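Local coordinates for protein aminotransferase, class III (Deinococcus radiodurans, PDB 3I4J) that probably catalyses amino-group transfer using pyridoxal phosphate as cofactor, at residues Q334-R339 with L420-L425; Q345-G350 with G354-D359; V106-Q111 with A271-A276. The protein carries 1 engineered substitution. All coordinates share one frame; numbering follows the deposited sequence.

Contact 1 of 3, residues Q334-R339 with L420-L425; sequences QALQAR and LLAGAL
Leu336 meets Ala422, Leu421 and Leu425 because CG stands anti to its own carbonyl carbon (chi1 -76°) and CD1 then runs on away from CA (chi2 172°), while CD2 is left to branch off beside it. This forked end bridges two helices, 318-339 and 411-428, of the C-terminal alpha/beta part of the class III aminotransferase fold, where helices cover a three-stranded antiparallel sheet.

The two methyl groups divide the work. CD2 of Leu336 comes up against the CB of Ala422, 3.8 Å away, which is the closest approach between the segments. CD1 goes deeper, to the pair of leucines one helical turn apart: it lies 4.2 Å from CD2 of Leu421 and 4.3 Å from CD1 of Leu425. One leucine thus touches three residues of the partner helix, with CD2 resting on the short side chain of Ala422. The contact is wholly apolar, and no hydrogen bond crosses it.

The segments run in nearly the same direction, 25° apart, with axes 11.4 Å from each other at their closest. That is a wide spacing, bridged by a single side chain from 334-339, which explains why little surface is buried. On the sheet side, Leu336 also rests on Met343 of strand 343-349, and Leu421 on Leu401 and Leu403 of strand 400-403, so both helices share the same sheet as a floor. Leu425 additionally packs on Phe340 and on Ile375 of helix 372-382.

A polar link lies just beyond the apolar patch. Arg339 reaches toward helix 411-428 on a largely extended chain, and its NH2 forms a salt bridge with OE1 of Glu426.

Contact 2 of 3, residues Q345-G350 with G354-D359; sequences QVRGTG and GVVLGD
A beta hairpin of strands 343-349 and 352-357 brings Gln345, Val346 and Arg347 opposite Val356, Val355 and Gly354. Val346 and Val355 form a non-hydrogen-bonded pair in the middle, with a hydrogen-bonded pair on each side of it.

At the turn end the pair is Arg347 with Gly354, joined twice: Arg347 N to Gly354 O at 2.9 Å, and Gly354 N to Arg347 O at 2.8 Å. The pair of Gln345 and Val356 is less even. Val356 N gives a nearly straight bond to Gln345 O (2.8 Å, 175° at the hydrogen), whereas the return bond from Gln345 N to Val356 O is weak at 3.4 Å. Between the two pairs, CA-H...O contacts run from Val355 to Gln345 O and from Val346 to Gly354 O.

Gln345, Arg347 and Val356 project from one face of the sheet. There CB of Gln345 sits beside CB of Val356, 4.1 Å away. Arg347 rises from the same face, its CG anti to the carbonyl carbon (chi1 -55°) and its chain bent at chi3, which brings the guanidinium to Val356. CG2 of Val356 lies 4.0 Å above one face of the guanidinium plane, toward its rim, with NH2 of Arg347 the atom it approaches most closely. That same NH2 is held by a salt bridge to Asp204 OD1 and a hydrogen bond to Ala205 O, a double grip that fixes the arginine end against the loop while the valine covers part of one face.

Val346 and Val355 occupy the other face. Val346 meets Leu330 and Leu333 of helix 318-339, and Val355 meets Leu401 of strand 400-403. Val355 and Leu401 are also joined by backbone hydrogen bonding, which makes strand 352-357 the central strand of a three-stranded antiparallel sheet, this hairpin plus strand 400-403.

Contact 3 of 3, residues V106-Q111 with A271-A276; sequences VKLARQ and AGLLAA
No flat group meets a face or an edge across this contact, where Leu108 touches Leu273 and Ala275 through methyl groups alone. Phe290, outside the two segments, packs on Leu108 and makes a cation-pi contact with the neighbouring Lys107.

Leu108 turns toward the strand with CG opposite its backbone N (chi1 -180°), and CD2 forms the far tip of the side chain. This one methyl does all the touching, reaching CB of Ala275 at 3.8 Å and CD1 of Leu273 at 4.3 Å.

Strand 271-275 belongs to the seven-stranded mixed sheet of the large domain, the core of the fold type I aminotransferases. It runs antiparallel to both its neighbours, 91-95 and 256-259, and helix 98-115 lies over the face that carries Leu273 and Ala275.

Leu108 also packs on Ile256 of the sheet and on Val279 and Val283 of helix 277-284. Phe5 of the second subunit packs on both Leu108 and Ala275, so these buried methyls lie at the dimer interface.

From the N terminus, contact 3 comes first: helix 98-115 is joined to strand 271-275, closing a long loop within the large domain that includes most of the mixed sheet. That loop is complete before contact 1 opens at 334-339. The chain then passes directly into the hairpin of contact 2, closed over a short turn, and returns through 420-425 to close contact 1, so contact 2 falls wholly within the span of contact 1. These two touch, CG of Gln334 lying 3.5 Å from CG1 of Val346, and together build the C-terminal region. Contact 3 remains separate, its nearest atoms about 18 Å from contact 2 and about 28 Å from contact 1.

Contact 1 of 3, residues Q334-R339 with L420-L425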
ATOM      1  N   GLN C 334     -30.893   7.868  17.881  1.00 25.37           N
ATOM      2  CA  GLN C 334     -32.337   7.731  17.744  1.00 26.55           C
ATOM      3  C   GLN C 334     -33.025   8.789  18.607  1.00 25.79           C
ATOM      4  O   GLN C 334     -34.060   9.337  18.228  1.00 26.16           O
ATOM      5  CB  GLN C 334     -32.775   6.312  18.145  1.00 27.46           C
ATOM      6  CG  GLN C 334     -32.159   5.222  17.255  1.00 27.04           C
ATOM      7  CD  GLN C 334     -32.455   3.803  17.725  1.00 27.36           C
ATOM      8  OE1 GLN C 334     -32.424   3.513  18.920  1.00 28.29           O
ATOM      9  NE2 GLN C 334     -32.723   2.907  16.779  1.00 28.31           N
ATOM     10  N   ALA C 335     -32.433   9.092  19.758  1.00 26.81           N
ATOM     11  CA  ALA C 335     -32.991  10.094  20.657  1.00 27.40           C
ATOM     12  C   ALA C 335     -32.902  11.488  20.034  1.00 28.14           C
ATOM     13  O   ALA C 335     -33.769  12.335  20.260  1.00 28.67           O
ATOM     14  CB  ALA C 335     -32.255  10.065  21.989  1.00 27.78           C
ATOM     15  N   LEU C 336     -31.859  11.722  19.243  1.00 27.58           N
ATOM     16  CA  LEU C 336     -31.672  13.017  18.593  1.00 27.57           C
ATOM     17  C   LEU C 336     -32.676  13.294  17.474  1.00 27.50           C
ATOM     18  O   LEU C 336     -32.917  14.451  17.134  1.00 26.52           O
ATOM     19  CB  LEU C 336     -30.248  13.136  18.037  1.00 26.68           C
ATOM     20  CG  LEU C 336     -29.124  13.403  19.042  1.00 28.86           C
ATOM     21  CD1 LEU C 336     -27.774  13.302  18.347  1.00 27.79           C
ATOM     22  CD2 LEU C 336     -29.310  14.782  19.661  1.00 26.86           C
ATOM     23  N   GLN C 337     -33.262  12.245  16.903  1.00 26.46           N
ATOM     24  CA  GLN C 337     -34.224  12.425  15.814  1.00 28.09           C
ATOM     25  C   GLN C 337     -35.437  13.264  16.207  1.00 28.86           C
ATOM     26  O   GLN C 337     -36.004  13.970  15.373  1.00 28.35           O
ATOM     27  CB  GLN C 337     -34.721  11.076  15.288  1.00 26.30           C
ATOM     28  CG  GLN C 337     -33.662  10.190  14.672  1.00 28.52           C
ATOM     29  CD  GLN C 337     -34.274   8.996  13.961  1.00 29.23           C
ATOM     30  OE1 GLN C 337     -34.706   9.093  12.810  1.00 30.82           O
ATOM     31  NE2 GLN C 337     -34.334   7.869  14.653  1.00 29.04           N
ATOM     32  N   ALA C 338     -35.843  13.172  17.468  1.00 30.70           N
ATOM     33  CA  ALA C 338     -36.992  13.925  17.958  1.00 30.55           C
ATOM     34  C   ALA C 338     -36.738  15.417  17.810  1.00 31.51           C
ATOM     35  O   ALA C 338     -37.620  16.180  17.412  1.00 31.27           O
ATOM     36  CB  ALA C 338     -37.248  13.585  19.421  1.00 32.62           C
ATOM     37  N   ARG C 339     -35.518  15.821  18.135  1.00 30.87           N
ATOM     38  CA  ARG C 339     -35.104  17.211  18.058  1.00 30.51           C
ATOM     39  C   ARG C 339     -34.745  17.585  16.623  1.00 29.17           C
ATOM     40  O   ARG C 339     -34.968  18.719  16.185  1.00 27.90           O
ATOM     41  CB  ARG C 339     -33.906  17.406  18.993  1.00 32.37           C
ATOM     42  CG  ARG C 339     -33.263  18.778  19.018  1.00 36.04           C
ATOM     43  CD  ARG C 339     -32.348  18.843  20.238  1.00 38.67           C
ATOM     44  NE  ARG C 339     -31.280  19.833  20.144  1.00 43.18           N
ATOM     45  CZ  ARG C 339     -31.464  21.133  19.949  1.00 44.33           C
ATOM     46  NH1 ARG C 339     -32.690  21.629  19.816  1.00 45.50           N
ATOM     47  NH2 ARG C 339     -30.413  21.943  19.908  1.00 44.18           N
ATOM     48  N   LEU C 420     -21.536  16.719  21.080  1.00 27.94           N
ATOM     49  CA  LEU C 420     -20.870  17.475  20.026  1.00 26.25           C
ATOM     50  C   LEU C 420     -21.677  17.410  18.733  1.00 27.09           C
ATOM     51  O   LEU C 420     -21.817  18.406  18.021  1.00 26.67           O
ATOM     52  CB  LEU C 420     -19.463  16.920  19.791  1.00 26.97           C
ATOM     53  CG  LEU C 420     -18.503  17.015  20.984  1.00 28.28           C
ATOM     54  CD1 LEU C 420     -17.202  16.309  20.641  1.00 26.40           C
ATOM     55  CD2 LEU C 420     -18.250  18.479  21.346  1.00 28.98           C
ATOM     56  N   LEU C 421     -22.207  16.231  18.430  1.00 26.54           N
ATOM     57  CA  LEU C 421     -22.994  16.049  17.221  1.00 27.25           C
ATOM     58  C   LEU C 421     -24.267  16.889  17.287  1.00 27.29           C
ATOM     59  O   LEU C 421     -24.662  17.505  16.300  1.00 27.62           O
ATOM     60  CB  LEU C 421     -23.356  14.572  17.038  1.00 26.06           C
ATOM     61  CG  LEU C 421     -24.059  14.246  15.722  1.00 27.30           C
ATOM     62  CD1 LEU C 421     -23.104  14.499  14.566  1.00 28.04           C
ATOM     63  CD2 LEU C 421     -24.515  12.791  15.722  1.00 26.91           C
ATOM     64  N   ALA C 422     -24.901  16.908  18.457  1.00 28.63           N
ATOM     65  CA  ALA C 422     -26.123  17.679  18.652  1.00 28.76           C
ATOM     66  C   ALA C 422     -25.835  19.154  18.388  1.00 29.53           C
ATOM     67  O   ALA C 422     -26.659  19.866  17.815  1.00 30.01           O
ATOM     68  CB  ALA C 422     -26.646  17.484  20.070  1.00 29.75           C
ATOM     69  N   GLY C 423     -24.655  19.607  18.799  1.00 30.01           N
ATOM     70  CA  GLY C 423     -24.284  20.992  18.576  1.00 28.68           C
ATOM     71  C   GLY C 423     -24.134  21.301  17.099  1.00 29.44           C
ATOM     72  O   GLY C 423     -24.569  22.355  16.630  1.00 29.40           O
ATOM     73  N   ALA C 424     -23.511  20.380  16.366  1.00 27.72           N
ATOM     74  CA  ALA C 424     -23.307  20.543  14.931  1.00 29.55           C
ATOM     75  C   ALA C 424     -24.651  20.582  14.215  1.00 30.79           C
ATOM     76  O   ALA C 424     -24.870  21.406  13.322  1.00 31.33           O
ATOM     77  CB  ALA C 424     -22.457  19.392  14.386  1.00 27.15           C
ATOM     78  N   LEU C 425     -25.550  19.683  14.603  1.00 31.78           N
ATOM     79  CA  LEU C 425     -26.877  19.631  14.001  1.00 34.41           C
ATOM     80  C   LEU C 425     -27.615  20.934  14.290  1.00 35.82           C
ATOM     81  O   LEU C 425     -28.340  21.448  13.439  1.00 37.21           O
ATOM     82  CB  LEU C 425     -27.666  18.442  14.558  1.00 34.56           C
ATOM     83  CG  LEU C 425     -27.183  17.054  14.125  1.00 35.26           C
ATOM     84  CD1 LEU C 425     -27.902  15.972  14.922  1.00 34.38           C
ATOM     85  CD2 LEU C 425     -27.429  16.876  12.634  1.00 34.71           C
TER

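Contact 2 of 3, residues Q345-G350 with G354-D359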
ATOM      1  N   GLN C 345     -33.100   8.771   8.667  1.00 31.06           N
ATOM      2  CA  GLN C 345     -32.924   7.415   9.153  1.00 30.93           C
ATOM      3  C   GLN C 345     -31.630   7.287   9.941  1.00 30.36           C
ATOM      4  O   GLN C 345     -30.634   7.942   9.629  1.00 28.19           O
ATOM      5  CB  GLN C 345     -32.917   6.439   7.970  1.00 33.89           C
ATOM      6  CG  GLN C 345     -32.722   4.979   8.348  1.00 37.11           C
ATOM      7  CD  GLN C 345     -33.004   4.040   7.188  1.00 39.64           C
ATOM      8  OE1 GLN C 345     -32.507   4.236   6.078  1.00 40.03           O
ATOM      9  NE2 GLN C 345     -33.803   3.010   7.442  1.00 41.43           N
ATOM     10  N   VAL C 346     -31.666   6.453  10.974  1.00 28.41           N
ATOM     11  CA  VAL C 346     -30.507   6.201  11.819  1.00 29.91           C
ATOM     12  C   VAL C 346     -30.302   4.693  11.848  1.00 28.25           C
ATOM     13  O   VAL C 346     -31.253   3.934  12.038  1.00 29.08           O
ATOM     14  CB  VAL C 346     -30.726   6.730  13.255  1.00 31.41           C
ATOM     15  CG1 VAL C 346     -31.970   6.108  13.860  1.00 35.10           C
ATOM     16  CG2 VAL C 346     -29.510   6.415  14.114  1.00 35.34           C
ATOM     17  N   ARG C 347     -29.059   4.262  11.657  1.00 27.58           N
ATOM     18  CA  ARG C 347     -28.744   2.839  11.628  1.00 27.05           C
ATOM     19  C   ARG C 347     -27.428   2.534  12.316  1.00 25.39           C
ATOM     20  O   ARG C 347     -26.549   3.387  12.398  1.00 23.29           O
ATOM     21  CB  ARG C 347     -28.654   2.361  10.176  1.00 28.82           C
ATOM     22  CG  ARG C 347     -29.888   2.652   9.355  1.00 34.66           C
ATOM     23  CD  ARG C 347     -29.749   2.179   7.919  1.00 35.47           C
ATOM     24  NE  ARG C 347     -28.662   2.836   7.200  1.00 36.13           N
ATOM     25  CZ  ARG C 347     -28.713   3.155   5.909  1.00 34.60           C
ATOM     26  NH1 ARG C 347     -29.801   2.886   5.201  1.00 36.54           N
ATOM     27  NH2 ARG C 347     -27.674   3.734   5.321  1.00 32.62           N
ATOM     28  N   GLY C 348     -27.290   1.304  12.794  1.00 23.50           N
ATOM     29  CA  GLY C 348     -26.054   0.917  13.441  1.00 22.06           C
ATOM     30  C   GLY C 348     -25.929  -0.564  13.731  1.00 22.64           C
ATOM     31  O   GLY C 348     -26.903  -1.225  14.094  1.00 22.46           O
ATOM     32  N   THR C 349     -24.725  -1.088  13.535  1.00 20.84           N
ATOM     33  CA  THR C 349     -24.416  -2.483  13.821  1.00 21.86           C
ATOM     34  C   THR C 349     -23.082  -2.370  14.551  1.00 22.82           C
ATOM     35  O   THR C 349     -22.067  -2.054  13.938  1.00 19.70           O
ATOM     36  CB  THR C 349     -24.233  -3.325  12.529  1.00 22.51           C
ATOM     37  OG1 THR C 349     -25.433  -3.289  11.748  1.00 23.31           O
ATOM     38  CG2 THR C 349     -23.951  -4.771  12.886  1.00 22.46           C
ATOM     39  N   GLY C 350     -23.086  -2.608  15.859  1.00 22.31           N
ATOM     40  CA  GLY C 350     -21.858  -2.461  16.620  1.00 23.50           C
ATOM     41  C   GLY C 350     -21.479  -0.986  16.562  1.00 22.50           C
ATOM     42  O   GLY C 350     -22.345  -0.123  16.703  1.00 24.21           O
ATOM     43  N   GLY C 354     -24.780   4.964  10.899  1.00 21.80           N
ATOM     44  CA  GLY C 354     -25.031   5.904   9.827  1.00 23.49           C
ATOM     45  C   GLY C 354     -26.253   6.759  10.077  1.00 24.61           C
ATOM     46  O   GLY C 354     -27.203   6.336  10.740  1.00 25.83           O
ATOM     47  N   VAL C 355     -26.212   7.978   9.553  1.00 25.90           N
ATOM     48  CA  VAL C 355     -27.313   8.922   9.682  1.00 26.06           C
ATOM     49  C   VAL C 355     -27.617   9.450   8.292  1.00 27.28           C
ATOM     50  O   VAL C 355     -26.735   9.988   7.619  1.00 25.84           O
ATOM     51  CB  VAL C 355     -26.932  10.115  10.601  1.00 26.34           C
ATOM     52  CG1 VAL C 355     -28.074  11.129  10.648  1.00 27.86           C
ATOM     53  CG2 VAL C 355     -26.619   9.615  11.998  1.00 26.12           C
ATOM     54  N   VAL C 356     -28.856   9.266   7.848  1.00 26.62           N
ATOM     55  CA  VAL C 356     -29.274   9.748   6.539  1.00 28.69           C
ATOM     56  C   VAL C 356     -30.024  11.054   6.770  1.00 28.54           C
ATOM     57  O   VAL C 356     -30.960  11.107   7.568  1.00 28.02           O
ATOM     58  CB  VAL C 356     -30.196   8.730   5.843  1.00 29.40           C
ATOM     59  CG1 VAL C 356     -30.642   9.268   4.489  1.00 30.69           C
ATOM     60  CG2 VAL C 356     -29.466   7.406   5.683  1.00 28.56           C
ATOM     61  N   LEU C 357     -29.604  12.105   6.075  1.00 30.14           N
ATOM     62  CA  LEU C 357     -30.215  13.418   6.236  1.00 31.75           C
ATOM     63  C   LEU C 357     -31.035  13.863   5.032  1.00 32.09           C
ATOM     64  O   LEU C 357     -30.781  13.440   3.903  1.00 31.37           O
ATOM     65  CB  LEU C 357     -29.122  14.449   6.513  1.00 33.64           C
ATOM     66  CG  LEU C 357     -28.251  14.147   7.733  1.00 36.87           C
ATOM     67  CD1 LEU C 357     -26.983  14.979   7.677  1.00 38.43           C
ATOM     68  CD2 LEU C 357     -29.038  14.423   9.005  1.00 36.91           C
ATOM     69  N   GLY C 358     -32.013  14.730   5.289  1.00 33.09           N
ATOM     70  CA  GLY C 358     -32.869  15.246   4.234  1.00 36.98           C
ATOM     71  C   GLY C 358     -33.676  16.438   4.716  1.00 38.47           C
ATOM     72  O   GLY C 358     -33.570  16.832   5.878  1.00 37.26           O
ATOM     73  N   ASP C 359     -34.482  17.024   3.833  1.00 41.53           N
ATOM     74  CA  ASP C 359     -35.301  18.177   4.206  1.00 43.74           C
ATOM     75  C   ASP C 359     -36.655  17.689   4.726  1.00 44.48           C
ATOM     76  O   ASP C 359     -37.161  16.656   4.285  1.00 44.43           O
ATOM     77  CB  ASP C 359     -35.496  19.103   3.001  1.00 47.04           C
ATOM     78  CG  ASP C 359     -36.675  18.705   2.140  1.00 49.28           C
ATOM     79  OD1 ASP C 359     -37.804  19.164   2.429  1.00 50.37           O
ATOM     80  OD2 ASP C 359     -36.477  17.926   1.181  1.00 51.72           O
TER

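Contact 3 of 3, residues V106-Q111 with A271-A276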
ATOM      1  N   VAL C 106     -10.293 -10.944  -5.790  1.00 18.70           N
ATOM      2  CA  VAL C 106     -10.895 -11.116  -7.106  1.00 20.21           C
ATOM      3  C   VAL C 106     -10.017 -12.014  -7.970  1.00 19.42           C
ATOM      4  O   VAL C 106     -10.505 -12.928  -8.638  1.00 19.39           O
ATOM      5  CB  VAL C 106     -11.076  -9.742  -7.799  1.00 18.74           C
ATOM      6  CG1 VAL C 106     -11.487  -9.926  -9.245  1.00 20.03           C
ATOM      7  CG2 VAL C 106     -12.125  -8.930  -7.054  1.00 20.69           C
ATOM      8  N   LYS C 107      -8.714 -11.756  -7.949  1.00 20.41           N
ATOM      9  CA  LYS C 107      -7.764 -12.538  -8.730  1.00 19.84           C
ATOM     10  C   LYS C 107      -7.855 -14.008  -8.315  1.00 20.02           C
ATOM     11  O   LYS C 107      -7.897 -14.903  -9.166  1.00 19.28           O
ATOM     12  CB  LYS C 107      -6.346 -12.000  -8.498  1.00 22.05           C
ATOM     13  CG  LYS C 107      -5.283 -12.520  -9.465  1.00 25.24           C
ATOM     14  CD  LYS C 107      -4.833 -13.930  -9.128  1.00 30.96           C
ATOM     15  CE  LYS C 107      -3.705 -14.383 -10.047  1.00 33.14           C
ATOM     16  NZ  LYS C 107      -2.491 -13.532  -9.900  1.00 38.33           N
ATOM     17  N   LEU C 108      -7.898 -14.238  -7.004  1.00 19.64           N
ATOM     18  CA  LEU C 108      -7.981 -15.583  -6.439  1.00 21.29           C
ATOM     19  C   LEU C 108      -9.265 -16.310  -6.850  1.00 20.30           C
ATOM     20  O   LEU C 108      -9.234 -17.494  -7.186  1.00 19.22           O
ATOM     21  CB  LEU C 108      -7.898 -15.510  -4.913  1.00 22.43           C
ATOM     22  CG  LEU C 108      -7.964 -16.829  -4.139  1.00 23.77           C
ATOM     23  CD1 LEU C 108      -6.875 -17.779  -4.622  1.00 22.75           C
ATOM     24  CD2 LEU C 108      -7.803 -16.539  -2.649  1.00 26.96           C
ATOM     25  N   ALA C 109     -10.392 -15.605  -6.810  1.00 20.36           N
ATOM     26  CA  ALA C 109     -11.668 -16.203  -7.189  1.00 20.30           C
ATOM     27  C   ALA C 109     -11.604 -16.662  -8.639  1.00 21.60           C
ATOM     28  O   ALA C 109     -12.061 -17.754  -8.973  1.00 22.10           O
ATOM     29  CB  ALA C 109     -12.800 -15.202  -7.002  1.00 20.35           C
ATOM     30  N   ARG C 110     -11.029 -15.825  -9.500  1.00 19.42           N
ATOM     31  CA  ARG C 110     -10.901 -16.162 -10.914  1.00 20.09           C
ATOM     32  C   ARG C 110      -9.949 -17.342 -11.100  1.00 20.68           C
ATOM     33  O   ARG C 110     -10.284 -18.311 -11.784  1.00 21.12           O
ATOM     34  CB  ARG C 110     -10.404 -14.942 -11.702  1.00 19.88           C
ATOM     35  CG  ARG C 110      -9.975 -15.219 -13.151  1.00 20.16           C
ATOM     36  CD  ARG C 110     -11.085 -15.801 -14.022  1.00 21.55           C
ATOM     37  NE  ARG C 110     -10.618 -16.042 -15.392  1.00 23.21           N
ATOM     38  CZ  ARG C 110     -11.287 -16.751 -16.300  1.00 25.10           C
ATOM     39  NH1 ARG C 110     -12.458 -17.293 -15.995  1.00 24.82           N
ATOM     40  NH2 ARG C 110     -10.784 -16.925 -17.516  1.00 25.91           N
ATOM     41  N   GLN C 111      -8.772 -17.273 -10.484  1.00 20.24           N
ATOM     42  CA  GLN C 111      -7.806 -18.362 -10.612  1.00 23.42           C
ATOM     43  C   GLN C 111      -8.358 -19.696 -10.118  1.00 22.92           C
ATOM     44  O   GLN C 111      -8.092 -20.740 -10.708  1.00 23.24           O
ATOM     45  CB  GLN C 111      -6.517 -18.052  -9.846  1.00 25.84           C
ATOM     46  CG  GLN C 111      -5.470 -19.145 -10.026  1.00 26.93           C
ATOM     47  CD  GLN C 111      -4.125 -18.788  -9.434  1.00 29.69           C
ATOM     48  OE1 GLN C 111      -3.916 -17.671  -8.958  1.00 30.68           O
ATOM     49  NE2 GLN C 111      -3.196 -19.741  -9.467  1.00 30.51           N
ATOM     50  N   ALA C 271      -3.189  -5.080   5.647  1.00 15.34           N
ATOM     51  CA  ALA C 271      -4.473  -5.553   5.143  1.00 17.26           C
ATOM     52  C   ALA C 271      -4.229  -6.976   4.660  1.00 17.92           C
ATOM     53  O   ALA C 271      -3.115  -7.491   4.762  1.00 17.43           O
ATOM     54  CB  ALA C 271      -4.944  -4.678   3.981  1.00 17.49           C
ATOM     55  N   GLY C 272      -5.257  -7.616   4.123  1.00 18.27           N
ATOM     56  CA  GLY C 272      -5.062  -8.967   3.644  1.00 18.36           C
ATOM     57  C   GLY C 272      -6.365  -9.705   3.491  1.00 18.25           C
ATOM     58  O   GLY C 272      -7.437  -9.118   3.604  1.00 18.33           O
ATOM     59  N   LEU C 273      -6.270 -10.996   3.214  1.00 18.98           N
ATOM     60  CA  LEU C 273      -7.458 -11.816   3.067  1.00 18.36           C
ATOM     61  C   LEU C 273      -7.219 -13.175   3.697  1.00 19.30           C
ATOM     62  O   LEU C 273      -6.075 -13.596   3.890  1.00 19.00           O
ATOM     63  CB  LEU C 273      -7.834 -11.969   1.585  1.00 17.25           C
ATOM     64  CG  LEU C 273      -6.849 -12.587   0.591  1.00 17.96           C
ATOM     65  CD1 LEU C 273      -6.806 -14.101   0.768  1.00 19.29           C
ATOM     66  CD2 LEU C 273      -7.286 -12.247  -0.826  1.00 20.07           C
ATOM     67  N   LEU C 274      -8.312 -13.836   4.054  1.00 18.64           N
ATOM     68  CA  LEU C 274      -8.253 -15.173   4.635  1.00 19.14           C
ATOM     69  C   LEU C 274      -9.026 -16.031   3.654  1.00 17.72           C
ATOM     70  O   LEU C 274     -10.188 -15.743   3.358  1.00 20.23           O
ATOM     71  CB  LEU C 274      -8.920 -15.207   6.013  1.00 18.00           C
ATOM     72  CG  LEU C 274      -8.127 -14.604   7.177  1.00 18.35           C
ATOM     73  CD1 LEU C 274      -9.037 -14.451   8.396  1.00 20.63           C
ATOM     74  CD2 LEU C 274      -6.927 -15.500   7.500  1.00 21.64           C
ATOM     75  N   ALA C 275      -8.369 -17.059   3.124  1.00 18.95           N
ATOM     76  CA  ALA C 275      -8.993 -17.948   2.152  1.00 18.92           C
ATOM     77  C   ALA C 275      -9.209 -19.347   2.705  1.00 20.16           C
ATOM     78  O   ALA C 275      -8.379 -19.873   3.445  1.00 20.08           O
ATOM     79  CB  ALA C 275      -8.142 -18.014   0.891  1.00 21.36           C
ATOM     80  N   ALA C 276     -10.333 -19.952   2.334  1.00 21.47           N
ATOM     81  CA  ALA C 276     -10.654 -21.301   2.782  1.00 22.00           C
ATOM     82  C   ALA C 276      -9.573 -22.249   2.263  1.00 22.55           C
ATOM     83  O   ALA C 276      -9.047 -22.052   1.170  1.00 20.81           O
ATOM     84  CB  ALA C 276     -12.018 -21.711   2.237  1.00 21.93           C
TER